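Local coordinates for PmbA-related protein (Thermotoga maritima, PDB 1VL4) that probably acts as a metallopeptidase of the PmbA/TldD (U62) family and has been proposed to modulate DNA gyrase, at residues 114-119 with 294-299; 176-181 with 201-206; 248-253 with 376-381; 353-358 with 423-428; 369-374 with 385-390. All blocks are in the same frame, centred on the assembly; numbering follows the deposited sequence.

Contact 1 (114-119 with 294-299); sequences REMETY and STPFDD
Arg114 lies beside Pro296, and Thr118 beside Ser294, in two irregular segments that run in roughly opposed directions, 141° apart end to end. The CA atoms of Arg114 and Pro296 are 5.6 Å apart. No direct hydrogen bond joins the two backbones. Instead a water bridges them: it accepts from Arg114 N at 2.9 Å and donates to Pro296 O. Nearby, Arg114 O rests against Pro296 CB at 3.4 Å.

Met116 fills the middle of the contact. Its CG sits between the backbone N and the carbonyl carbon (chi1 54°), and the extended second torsion then carries the sulfur to the peptide link between Thr295 and Pro296. Met116 SD lies 3.4 Å from Thr295 C and 3.7 Å from Pro296 CD. A bend at the last torsion turns the methyl CE to Thr295 O, 3.5 Å away. Thr118 meets the other segment with its methyl: CG2 is 3.6 Å from Ser294 O. Its hydroxyl is used elsewhere, bonding to Gln176 O on strand 172-188. Ser294 OG is likewise engaged by Gly291 O and Asn345 ND2. The guanidinium of Arg114 leads away to a salt bridge with Glu306.

The two loops therefore meet mainly by sulfur, methyl and proline carbons set against backbone peptide groups, with one water as the polar link. The hydroxyls and the charge tie each loop to other parts of the fold.

Contact 2 (176-181 with 201-206); sequences QMDGGF and LARTPE
Ala202 O accepts from Gly180 N at 2.8 Å, with the donor nearly along the C=O axis. The return bond, Ala202 N to Gly180 O, measures 2.9 Å. Together they make Gly180 and Ala202 a hydrogen-bonded antiparallel pair. Phe181 and Leu201 form the next pair, a non-hydrogen-bonded one. On their face of the sheet Leu201 CD2 touches Phe181 CD1 at 3.9 Å, and it also lies against Phe181 CB.

These pairs belong to the beta hairpin of strands 172-188 and 194-202, at one edge of the six-stranded antiparallel sheet within this chain. At Gly179 the strands come close: its CA is 3.2 Å from Ala202 O, and a side chain there would press on that oxygen and on the carbonyl oxygen of Asp178.

Beyond the last pair, Arg203 leaves the strand and folds back. Its CG is anti to the backbone N (chi1 -170°), and a bend at the second torsion brings CD to 3.5 Å from Asp178 O. A further bend at the third turns the guanidinium, and Arg203 NH1 gives Asp178 O a weak bond of 3.3 Å. The stronger bonds of the guanidinium go to Pro289 O and His288 O. The carboxylate of Asp178 turns to Val120 N and Gly121 N, while a water links Asp178 OD2 to Arg203 O.

Contact 3 (248-253 with 376-381); sequences MEMFIP and AGANSI
Ser380 OG gives the one hydrogen bond across this contact, to Met250 O at 3.0 Å. The hydroxyl lies in the carbonyl plane, on a lone pair, and meets the oxygen from the side with a C=O...OG angle of 114°. With chi1 at -62°, OG stands beside the backbone N of Ser380 and faces the turn at Met250.

The remaining contacts are van der Waals. Pro253 lays its ring carbons along the serine: CG is 3.7 Å from Ser380 OG and 3.8 Å from Ser380 CB. Met250 reaches across to Ala378 and Asn379. Its SD lies 4.1 Å from Ala378 CB, and its terminal CE sits 3.5 Å from Asn379 O. A bend at the last torsion (-74°) turns that methyl onto the Asn379 backbone. Replacing Ser380 with an alanine would probably leave Met250 O without this partner and weaken the hold of the loop on the turn.

Asn379 OD1 serves its own loop, accepting from Ser382 N and more weakly from Ile381 N. Phe412 of helix 412-417 also packs on Met250. Within the C-terminal family region, a serine hydroxyl from the loop after helix 374-377 is thus bonded to a carbonyl of the 3-10 turn between helices 241-247 and 252-255.

Contact 4 (353-358 with 423-428); sequences KSFEEL and GNDVKV
Gly423, Lys353 and Asn424 bury the most surface here, and they meet round one carbonyl. Lys353 O approaches Gly423 CA at 3.0 Å, a CA-H...O contact. It also accepts from Asn424 N at 2.9 Å, but that hydrogen bond is weak because it is bent to 126° at the hydrogen. Lys353 takes part through its backbone, since its CB points away from the other segment. Gly423 also receives a methyl: Leu358 CD1 lies 3.9 Å from its CA. A side chain at Gly423 would be jammed against this methyl, Lys353 O and Asp425 OD1.

Asn424 turns its amide over the start of the helix. Its CG lies between the backbone N and the carbonyl carbon (chi1 69°), which brings OD1 to 3.5 Å from Ser354 CA. Beyond it, Asp425 OD2 comes obliquely to Phe355 CD1 at 3.9 Å, with the ring and carboxylate planes 55° apart. That oxygen bonds to Ser436 OG.

Ser354 and Glu357 form a capping box at the start of helix 355-362. Glu357 N donates to Ser354 OG at 3.1 Å, and Ser354 N donates to Glu357 OE1 at 2.8 Å. The capping groups thus satisfy each other within the helix end. The link across to 423-428 is left to one weak backbone bond, a CA-H...O contact and van der Waals touches, so it probably depends more on shape than on strong polar bonds.

Contact 5 (369-374 with 385-390); sequences TEVEGM and FSLFAK
Lys390 O accepts from Thr369 N at 2.8 Å and, weakly, from Glu370 N at 3.5 Å. Lys390 N returns a bond to Glu370 O at 2.9 Å. Two residues thus face one, a classic beta bulge. Further on, Glu372 N bonds to Phe388 O at 3.0 Å.

The side chains split between two faces. On one, Val371 packs on Ala389, and Leu387 sends CD1 to Met374 SD at 3.9 Å. Leu387 CD2 reaches Gly373 O at 3.4 Å. On the other, Glu372 bends at its second torsion (99°) and crosses Lys390 at about a right angle. Its OE2 is 3.8 Å from Lys390 CD and 4.2 Å from NZ, beyond a salt bridge. An alanine at Glu372 would probably uncover the Lys390 chain and leave its ammonium without this nearby negative charge.

In the next shell, Ser195 OG holds Lys390 NZ, and Arg240 forms a salt bridge with Glu370. Leu247 of helix 241-247 covers Met374 and Leu387, while Ile408 of strand 406-411 packs on Val371. This is an antiparallel strand pair, 365-372 with 384-395, in the mixed sheet of the C-terminal family region, joined by a connection that contains the short helix 374-377.

Contacts 1 and 2 adjoin, with centres 14 Å apart. Thr118 bonds to Gln176 and Asp178, so the loop at 114-119 touches both the hairpin of 172-188 and 194-202 and the loop at 294-299. Contact 2 is nested within the span closed by contact 1. Contacts 3, 4 and 5 lie in the C-terminal region. Contacts 3 and 5 have centres 12 Å apart and share helix 374-377; along the chain their segments alternate. Contact 5 is nested inside contact 4, whose helix 355-362 precedes strand 365-372. Through Thr118, contact 1 connects the hairpin to loop 294-299 of the C-terminal region. Contacts 2 and 4 touch where Leu201 meets Val428, a second meeting of the central and C-terminal regions.

Contact 1 (114-119 with 294-299)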
# COMPACT_ATOMS: atom_id res chain seq x y z
N ARG A 114 18.97 2.34 26.40
CA ARG A 114 19.00 3.80 26.57
C ARG A 114 17.63 4.26 27.03
O ARG A 114 16.62 3.92 26.44
CB ARG A 114 19.31 4.49 25.25
CG ARG A 114 20.70 4.23 24.69
CD ARG A 114 21.02 5.24 23.52
NE ARG A 114 22.48 5.23 23.25
CZ ARG A 114 23.15 6.19 22.62
NH1 ARG A 114 22.52 7.25 22.16
NH2 ARG A 114 24.45 6.06 22.42
N GLU A 115 17.63 5.10 28.04
CA GLU A 115 16.44 5.82 28.52
C GLU A 115 16.15 7.02 27.63
O GLU A 115 17.03 7.86 27.45
CB GLU A 115 16.67 6.26 29.94
CG GLU A 115 15.68 7.29 30.57
CD GLU A 115 14.23 6.81 30.57
OE1 GLU A 115 13.99 5.57 30.57
OE2 GLU A 115 13.32 7.70 30.58
N MET A 116 14.93 7.10 27.10
CA MET A 116 14.55 8.18 26.17
C MET A 116 13.08 8.58 26.38
O MET A 116 12.23 7.72 26.69
CB MET A 116 14.86 7.79 24.73
CG MET A 116 14.26 6.53 24.31
SD MET A 116 14.52 6.01 22.59
CE MET A 116 16.26 5.55 22.62
N GLU A 117 12.81 9.88 26.23
CA GLU A 117 11.48 10.44 26.48
C GLU A 117 10.66 10.42 25.20
O GLU A 117 10.52 11.41 24.53
CB GLU A 117 11.53 11.86 27.14
CG GLU A 117 10.16 12.13 27.82
CD GLU A 117 9.89 13.56 28.33
OE1 GLU A 117 10.39 14.55 27.73
OE2 GLU A 117 9.12 13.66 29.30
N THR A 118 10.17 9.23 24.86
CA THR A 118 9.43 9.00 23.64
C THR A 118 7.94 9.14 23.90
O THR A 118 7.18 9.25 22.97
CB THR A 118 9.74 7.59 23.06
OG1 THR A 118 9.59 6.59 24.10
CG2 THR A 118 11.17 7.53 22.56
N TYR A 119 7.53 9.18 25.17
CA TYR A 119 6.11 9.30 25.48
C TYR A 119 5.95 10.49 26.36
O TYR A 119 6.44 10.49 27.47
CB TYR A 119 5.62 8.05 26.19
CG TYR A 119 4.20 8.19 26.64
CD1 TYR A 119 3.16 8.21 25.69
CD2 TYR A 119 3.89 8.44 27.96
CE1 TYR A 119 1.84 8.38 26.10
CE2 TYR A 119 2.57 8.63 28.36
CZ TYR A 119 1.55 8.61 27.42
OH TYR A 119 0.22 8.80 27.83
N SER A 294 11.71 6.91 17.16
CA SER A 294 12.71 6.72 18.21
C SER A 294 12.26 5.63 19.16
O SER A 294 11.08 5.57 19.49
CB SER A 294 12.98 8.01 18.94
OG SER A 294 13.50 9.06 18.09
N THR A 295 13.17 4.72 19.52
CA THR A 295 12.83 3.57 20.34
C THR A 295 14.12 3.04 20.93
O THR A 295 15.15 3.16 20.30
CB THR A 295 12.13 2.46 19.52
OG1 THR A 295 11.82 1.33 20.37
CG2 THR A 295 12.99 2.00 18.32
N PRO A 296 14.07 2.53 22.16
CA PRO A 296 15.22 1.93 22.83
C PRO A 296 15.53 0.50 22.41
O PRO A 296 16.56 -0.01 22.79
CB PRO A 296 14.83 2.01 24.30
CG PRO A 296 13.40 2.03 24.30
CD PRO A 296 12.91 2.67 23.08
N PHE A 297 14.65 -0.16 21.63
CA PHE A 297 14.93 -1.52 21.18
C PHE A 297 14.30 -1.78 19.88
O PHE A 297 13.28 -1.13 19.50
CB PHE A 297 14.57 -2.56 22.28
CG PHE A 297 13.11 -2.49 22.74
CD1 PHE A 297 12.11 -3.10 21.98
CD2 PHE A 297 12.77 -1.84 23.90
CE1 PHE A 297 10.81 -3.08 22.39
CE2 PHE A 297 11.47 -1.77 24.31
CZ PHE A 297 10.47 -2.38 23.57
N ASP A 298 14.95 -2.68 19.14
CA ASP A 298 14.41 -3.14 17.86
C ASP A 298 13.31 -4.23 18.04
O ASP A 298 12.88 -4.53 19.16
CB ASP A 298 15.58 -3.53 16.90
CG ASP A 298 16.28 -4.81 17.27
OD1 ASP A 298 15.74 -5.55 18.12
OD2 ASP A 298 17.35 -5.10 16.67
N ASP A 299 12.83 -4.81 16.95
CA ASP A 299 11.75 -5.80 17.02
C ASP A 299 12.24 -7.20 17.44
O ASP A 299 11.45 -8.11 17.59
CB ASP A 299 11.00 -5.86 15.70
CG ASP A 299 10.19 -4.57 15.42
OD1 ASP A 299 9.84 -3.89 16.39
OD2 ASP A 299 9.99 -4.23 14.24
O HOH W 1 18.95 1.27 23.67

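Contact 2 (176-181 with 201-206)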
# COMPACT_ATOMS: atom_id res chain seq x y z
N GLN A 176 6.80 3.00 25.33
CA GLN A 176 5.66 3.68 24.79
C GLN A 176 6.17 4.90 24.13
O GLN A 176 7.24 5.45 24.52
CB GLN A 176 4.66 4.13 25.84
CG GLN A 176 4.06 3.15 26.68
CD GLN A 176 2.97 3.81 27.46
OE1 GLN A 176 1.90 4.11 26.94
NE2 GLN A 176 3.28 4.14 28.70
N MET A 177 5.52 5.28 23.03
CA MET A 177 5.89 6.46 22.20
C MET A 177 4.61 7.18 21.81
O MET A 177 3.60 6.54 21.49
CB MET A 177 6.70 6.08 20.91
CG MET A 177 5.89 5.59 19.73
SD MET A 177 4.60 6.74 19.15
CE MET A 177 5.60 8.06 18.33
N ASP A 178 4.66 8.51 21.79
CA ASP A 178 3.59 9.29 21.24
C ASP A 178 4.11 10.42 20.33
O ASP A 178 5.34 10.63 20.23
CB ASP A 178 2.60 9.77 22.31
CG ASP A 178 3.15 10.83 23.23
OD1 ASP A 178 4.36 11.09 23.33
OD2 ASP A 178 2.30 11.39 23.91
N GLY A 179 3.20 11.05 19.59
CA GLY A 179 3.61 12.11 18.70
C GLY A 179 2.51 12.43 17.74
O GLY A 179 1.43 11.86 17.80
N GLY A 180 2.79 13.40 16.90
CA GLY A 180 1.81 13.92 15.95
C GLY A 180 2.50 14.70 14.85
O GLY A 180 3.71 14.95 14.91
N PHE A 181 1.67 15.16 13.92
CA PHE A 181 2.06 15.65 12.57
C PHE A 181 0.94 16.57 12.15
O PHE A 181 -0.26 16.29 12.40
CB PHE A 181 2.19 14.38 11.70
CG PHE A 181 2.20 14.56 10.23
CD1 PHE A 181 3.42 14.74 9.55
CD2 PHE A 181 1.03 14.39 9.47
CE1 PHE A 181 3.47 14.82 8.12
CE2 PHE A 181 1.04 14.47 8.08
CZ PHE A 181 2.29 14.66 7.39
N LEU A 201 6.66 17.65 12.40
CA LEU A 201 6.52 16.46 13.29
C LEU A 201 6.79 16.93 14.71
O LEU A 201 7.63 17.82 14.91
CB LEU A 201 7.51 15.38 12.88
CG LEU A 201 7.05 14.65 11.63
CD1 LEU A 201 8.25 14.16 10.82
CD2 LEU A 201 6.13 13.50 12.00
N ALA A 202 6.02 16.45 15.67
CA ALA A 202 6.14 16.87 17.04
C ALA A 202 5.84 15.74 18.04
O ALA A 202 5.01 14.85 17.80
CB ALA A 202 5.20 18.02 17.30
N ARG A 203 6.47 15.83 19.20
CA ARG A 203 6.22 14.96 20.35
C ARG A 203 5.08 15.53 21.20
O ARG A 203 4.36 14.82 21.92
CB ARG A 203 7.52 14.85 21.15
CG ARG A 203 7.46 13.81 22.21
CD ARG A 203 7.87 12.47 21.78
NE ARG A 203 9.17 12.34 21.08
CZ ARG A 203 9.47 11.23 20.40
NH1 ARG A 203 8.65 10.21 20.44
NH2 ARG A 203 10.59 11.11 19.73
N THR A 204 4.89 16.85 21.15
CA THR A 204 3.82 17.48 21.91
C THR A 204 3.04 18.48 21.00
O THR A 204 3.61 18.99 20.05
CB THR A 204 4.42 18.22 23.12
OG1 THR A 204 3.37 18.66 23.99
CG2 THR A 204 5.17 19.42 22.67
N PRO A 205 1.77 18.75 21.32
CA PRO A 205 1.00 19.67 20.49
C PRO A 205 1.60 21.09 20.43
O PRO A 205 1.47 21.79 19.42
CB PRO A 205 -0.37 19.68 21.14
CG PRO A 205 -0.36 18.66 22.14
CD PRO A 205 0.95 18.14 22.38
N GLU A 206 2.30 21.47 21.49
CA GLU A 206 2.87 22.80 21.66
C GLU A 206 3.92 23.02 20.65
O GLU A 206 4.24 24.16 20.31
CB GLU A 206 3.53 22.92 23.04
CG GLU A 206 2.56 23.13 24.15
CD GLU A 206 1.74 21.92 24.48
OE1 GLU A 206 2.28 20.77 24.47
OE2 GLU A 206 0.55 22.13 24.78
O HOH W 2 2.40 14.25 23.56

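Contact 3 (248-253 with 376-381)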
# COMPACT_ATOMS: atom_id res chain seq x y z
N MET A 248 17.36 10.69 0.72
CA MET A 248 18.17 9.87 1.62
C MET A 248 17.54 8.51 1.90
O MET A 248 18.21 7.60 2.36
CB MET A 248 18.30 10.53 3.01
CG MET A 248 19.31 11.58 3.13
SD MET A 248 19.05 12.37 4.74
CE MET A 248 19.63 11.20 5.94
N GLU A 249 16.22 8.42 1.80
CA GLU A 249 15.56 7.15 2.03
C GLU A 249 16.09 6.05 1.14
O GLU A 249 16.05 4.87 1.53
CB GLU A 249 14.05 7.29 1.84
CG GLU A 249 13.54 8.28 2.88
CD GLU A 249 12.26 7.84 3.46
OE1 GLU A 249 11.25 8.05 2.76
OE2 GLU A 249 12.31 7.27 4.58
N MET A 250 16.58 6.41 -0.05
CA MET A 250 17.12 5.37 -0.95
C MET A 250 18.47 4.79 -0.46
O MET A 250 18.96 3.78 -0.97
CB MET A 250 17.18 5.90 -2.36
CG MET A 250 18.45 6.68 -2.74
SD MET A 250 18.36 7.16 -4.50
CE MET A 250 18.67 5.61 -5.36
N PHE A 251 19.04 5.40 0.57
CA PHE A 251 20.26 4.89 1.18
C PHE A 251 19.95 3.72 2.13
O PHE A 251 20.80 2.89 2.43
CB PHE A 251 20.92 6.02 1.95
CG PHE A 251 22.35 5.76 2.34
CD1 PHE A 251 23.29 5.38 1.40
CD2 PHE A 251 22.75 5.90 3.65
CE1 PHE A 251 24.63 5.14 1.78
CE2 PHE A 251 24.06 5.69 4.03
CZ PHE A 251 25.00 5.32 3.10
N ILE A 252 18.73 3.65 2.60
CA ILE A 252 18.38 2.73 3.69
C ILE A 252 18.53 1.23 3.28
O ILE A 252 19.24 0.49 3.97
CB ILE A 252 17.01 3.08 4.29
CG1 ILE A 252 17.13 4.36 5.15
CG2 ILE A 252 16.45 1.89 5.09
CD1 ILE A 252 15.76 4.92 5.68
N PRO A 253 17.95 0.81 2.14
CA PRO A 253 18.22 -0.57 1.69
C PRO A 253 19.71 -0.90 1.44
O PRO A 253 20.14 -2.03 1.66
CB PRO A 253 17.39 -0.70 0.40
CG PRO A 253 16.39 0.42 0.42
CD PRO A 253 17.01 1.52 1.24
N ALA A 376 8.89 4.91 -8.20
CA ALA A 376 9.24 4.50 -9.56
C ALA A 376 10.65 4.92 -9.93
O ALA A 376 11.27 4.25 -10.75
CB ALA A 376 8.24 5.08 -10.58
N GLY A 377 11.14 6.01 -9.35
CA GLY A 377 12.31 6.74 -9.84
C GLY A 377 13.64 6.50 -9.16
O GLY A 377 14.66 6.94 -9.68
N ALA A 378 13.63 5.79 -8.02
CA ALA A 378 14.84 5.59 -7.22
C ALA A 378 15.23 4.12 -7.11
O ALA A 378 14.46 3.36 -6.59
CB ALA A 378 14.62 6.17 -5.86
N ASN A 379 16.39 3.71 -7.63
CA ASN A 379 16.84 2.32 -7.57
C ASN A 379 17.95 2.12 -6.56
O ASN A 379 19.11 2.44 -6.82
CB ASN A 379 17.30 1.82 -8.95
CG ASN A 379 17.55 0.31 -8.98
OD1 ASN A 379 18.19 -0.24 -8.08
ND2 ASN A 379 17.06 -0.37 -10.02
N SER A 380 17.60 1.54 -5.41
CA SER A 380 18.54 1.30 -4.33
C SER A 380 19.50 0.14 -4.63
O SER A 380 20.53 -0.01 -3.95
CB SER A 380 17.79 1.09 -3.03
OG SER A 380 17.05 2.26 -2.70
N ILE A 381 19.21 -0.66 -5.65
CA ILE A 381 20.16 -1.72 -6.00
C ILE A 381 21.31 -1.12 -6.77
O ILE A 381 22.45 -1.45 -6.53
CB ILE A 381 19.52 -2.89 -6.76
CG1 ILE A 381 18.32 -3.46 -6.00
CG2 ILE A 381 20.56 -4.02 -6.98
CD1 ILE A 381 17.46 -4.37 -6.86

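Contact 4 (353-358 with 423-428)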
# COMPACT_ATOMS: atom_id res chain seq x y z
N LYS A 353 27.19 26.20 7.91
CA LYS A 353 26.63 27.26 7.06
C LYS A 353 25.10 27.27 7.09
O LYS A 353 24.44 26.24 7.04
CB LYS A 353 27.11 27.08 5.62
CG LYS A 353 28.64 27.19 5.38
CD LYS A 353 29.17 28.53 5.71
CE LYS A 353 30.52 28.83 5.00
NZ LYS A 353 31.53 27.76 5.19
N SER A 354 24.50 28.46 7.15
CA SER A 354 23.07 28.56 6.99
C SER A 354 22.72 28.34 5.53
O SER A 354 23.60 28.32 4.66
CB SER A 354 22.60 29.94 7.41
OG SER A 354 23.12 30.88 6.50
N PHE A 355 21.42 28.19 5.25
CA PHE A 355 20.96 28.13 3.87
C PHE A 355 21.42 29.34 3.04
O PHE A 355 21.91 29.22 1.89
CB PHE A 355 19.44 27.99 3.83
CG PHE A 355 18.90 27.72 2.47
CD1 PHE A 355 18.79 26.44 2.00
CD2 PHE A 355 18.53 28.76 1.66
CE1 PHE A 355 18.31 26.21 0.73
CE2 PHE A 355 18.05 28.53 0.40
CZ PHE A 355 17.93 27.26 -0.07
N GLU A 356 21.21 30.51 3.59
CA GLU A 356 21.61 31.75 2.93
C GLU A 356 23.11 31.78 2.62
O GLU A 356 23.50 32.29 1.57
CB GLU A 356 21.20 32.93 3.82
CG GLU A 356 21.49 34.34 3.27
CD GLU A 356 20.98 34.56 1.85
OE1 GLU A 356 19.88 34.04 1.51
OE2 GLU A 356 21.68 35.27 1.08
N GLU A 357 23.93 31.26 3.53
CA GLU A 357 25.37 31.14 3.32
C GLU A 357 25.71 30.15 2.21
O GLU A 357 26.55 30.41 1.35
CB GLU A 357 26.10 30.76 4.61
CG GLU A 357 26.13 31.92 5.62
CD GLU A 357 26.70 31.54 7.00
OE1 GLU A 357 26.30 30.51 7.60
OE2 GLU A 357 27.54 32.31 7.49
N LEU A 358 25.01 29.02 2.20
CA LEU A 358 25.12 28.06 1.10
C LEU A 358 24.74 28.63 -0.27
O LEU A 358 25.39 28.33 -1.28
CB LEU A 358 24.27 26.81 1.40
CG LEU A 358 24.69 25.91 2.56
CD1 LEU A 358 23.82 24.68 2.53
CD2 LEU A 358 26.18 25.53 2.60
N GLY A 423 24.86 22.24 5.43
CA GLY A 423 24.22 23.32 6.21
C GLY A 423 23.95 22.96 7.65
O GLY A 423 24.21 21.84 8.10
N ASN A 424 23.34 23.91 8.34
CA ASN A 424 23.03 23.74 9.75
C ASN A 424 21.51 23.82 9.94
O ASN A 424 21.02 23.94 11.05
CB ASN A 424 23.83 24.77 10.59
CG ASN A 424 23.34 26.19 10.37
OD1 ASN A 424 22.36 26.42 9.69
ND2 ASN A 424 24.05 27.15 10.93
N ASP A 425 20.75 23.76 8.85
CA ASP A 425 19.29 23.88 8.87
C ASP A 425 18.70 22.48 8.87
O ASP A 425 18.07 22.06 7.92
CB ASP A 425 18.74 24.70 7.69
CG ASP A 425 19.20 24.18 6.33
OD1 ASP A 425 20.27 23.54 6.28
OD2 ASP A 425 18.50 24.42 5.32
N VAL A 426 18.90 21.79 9.99
CA VAL A 426 18.46 20.41 10.16
C VAL A 426 16.94 20.33 10.30
O VAL A 426 16.33 21.13 11.01
CB VAL A 426 19.12 19.81 11.40
CG1 VAL A 426 18.53 18.40 11.69
CG2 VAL A 426 20.63 19.77 11.21
N LYS A 427 16.33 19.42 9.54
CA LYS A 427 14.92 19.16 9.59
C LYS A 427 14.74 17.65 9.79
O LYS A 427 15.51 16.83 9.30
CB LYS A 427 14.20 19.62 8.32
CG LYS A 427 12.69 19.44 8.34
CD LYS A 427 11.97 20.24 7.31
CE LYS A 427 10.49 19.83 7.16
NZ LYS A 427 9.63 20.13 8.33
N VAL A 428 13.68 17.29 10.50
CA VAL A 428 13.39 15.89 10.82
C VAL A 428 12.21 15.37 9.97
O VAL A 428 11.20 16.07 9.76
CB VAL A 428 13.07 15.77 12.34
CG1 VAL A 428 12.59 14.34 12.69
CG2 VAL A 428 14.21 16.09 13.12

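Contact 5 (369-374 with 385-390)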
# COMPACT_ATOMS: atom_id res chain seq x y z
N THR A 369 14.15 22.02 -3.95
CA THR A 369 13.39 22.07 -2.69
C THR A 369 12.52 20.84 -2.45
O THR A 369 12.23 20.54 -1.31
CB THR A 369 12.46 23.28 -2.64
OG1 THR A 369 11.63 23.29 -3.81
CG2 THR A 369 13.28 24.57 -2.57
N GLU A 370 12.10 20.17 -3.51
CA GLU A 370 11.29 18.95 -3.39
C GLU A 370 11.61 18.01 -4.54
O GLU A 370 11.92 18.46 -5.66
CB GLU A 370 9.79 19.28 -3.41
CG GLU A 370 9.36 20.41 -2.43
CD GLU A 370 9.43 19.99 -0.97
OE1 GLU A 370 9.61 18.77 -0.70
OE2 GLU A 370 9.30 20.89 -0.10
N VAL A 371 11.57 16.71 -4.25
CA VAL A 371 11.62 15.65 -5.29
C VAL A 371 10.34 14.77 -5.25
O VAL A 371 9.72 14.61 -4.22
CB VAL A 371 12.87 14.77 -5.14
CG1 VAL A 371 14.12 15.53 -5.55
CG2 VAL A 371 13.03 14.24 -3.71
N GLU A 372 9.97 14.19 -6.38
CA GLU A 372 8.75 13.41 -6.49
C GLU A 372 9.05 12.16 -7.29
O GLU A 372 9.90 12.18 -8.20
CB GLU A 372 7.65 14.22 -7.21
CG GLU A 372 7.05 15.38 -6.36
CD GLU A 372 7.61 16.79 -6.64
OE1 GLU A 372 7.99 17.11 -7.80
OE2 GLU A 372 7.64 17.61 -5.69
N GLY A 373 8.33 11.09 -6.95
CA GLY A 373 8.36 9.85 -7.72
C GLY A 373 9.46 8.90 -7.31
O GLY A 373 10.05 8.23 -8.15
N MET A 374 9.75 8.85 -6.01
CA MET A 374 10.80 7.99 -5.49
C MET A 374 10.51 6.51 -5.77
O MET A 374 11.39 5.74 -6.17
CB MET A 374 10.94 8.21 -3.98
CG MET A 374 11.60 9.53 -3.55
SD MET A 374 13.39 9.51 -3.75
CE MET A 374 13.93 8.26 -2.59
N PHE A 385 18.92 7.13 -9.79
CA PHE A 385 17.67 7.82 -9.62
C PHE A 385 17.46 8.73 -10.82
O PHE A 385 18.43 9.14 -11.46
CB PHE A 385 17.58 8.60 -8.27
CG PHE A 385 18.55 9.80 -8.16
CD1 PHE A 385 18.22 11.05 -8.68
CD2 PHE A 385 19.78 9.65 -7.54
CE1 PHE A 385 19.08 12.12 -8.58
CE2 PHE A 385 20.66 10.72 -7.44
CZ PHE A 385 20.31 11.95 -7.97
N SER A 386 16.19 8.97 -11.11
CA SER A 386 15.70 9.92 -12.11
C SER A 386 14.33 10.41 -11.63
O SER A 386 13.36 9.66 -11.58
CB SER A 386 15.55 9.27 -13.46
OG SER A 386 15.03 10.22 -14.37
N LEU A 387 14.26 11.67 -11.24
CA LEU A 387 13.20 12.14 -10.38
C LEU A 387 12.74 13.50 -10.84
O LEU A 387 13.58 14.38 -11.14
CB LEU A 387 13.70 12.26 -8.93
CG LEU A 387 14.09 10.97 -8.19
CD1 LEU A 387 14.81 11.32 -6.91
CD2 LEU A 387 12.88 10.07 -7.92
N PHE A 388 11.43 13.69 -10.90
CA PHE A 388 10.87 15.00 -11.08
C PHE A 388 11.21 15.83 -9.85
O PHE A 388 11.34 15.30 -8.75
CB PHE A 388 9.36 14.95 -11.23
CG PHE A 388 8.90 14.24 -12.46
CD1 PHE A 388 8.74 12.86 -12.46
CD2 PHE A 388 8.59 14.94 -13.60
CE1 PHE A 388 8.30 12.20 -13.59
CE2 PHE A 388 8.14 14.28 -14.72
CZ PHE A 388 8.00 12.91 -14.71
N ALA A 389 11.37 17.13 -10.05
CA ALA A 389 11.83 18.00 -8.96
C ALA A 389 11.27 19.41 -9.08
O ALA A 389 10.78 19.81 -10.14
CB ALA A 389 13.37 18.02 -8.92
N LYS A 390 11.30 20.12 -7.95
CA LYS A 390 10.94 21.55 -7.88
C LYS A 390 12.15 22.30 -7.33
O LYS A 390 12.85 21.79 -6.47
CB LYS A 390 9.79 21.73 -6.87
CG LYS A 390 8.37 21.41 -7.38
CD LYS A 390 7.41 21.33 -6.19
CE LYS A 390 5.99 21.69 -6.57
NZ LYS A 390 5.29 20.60 -7.36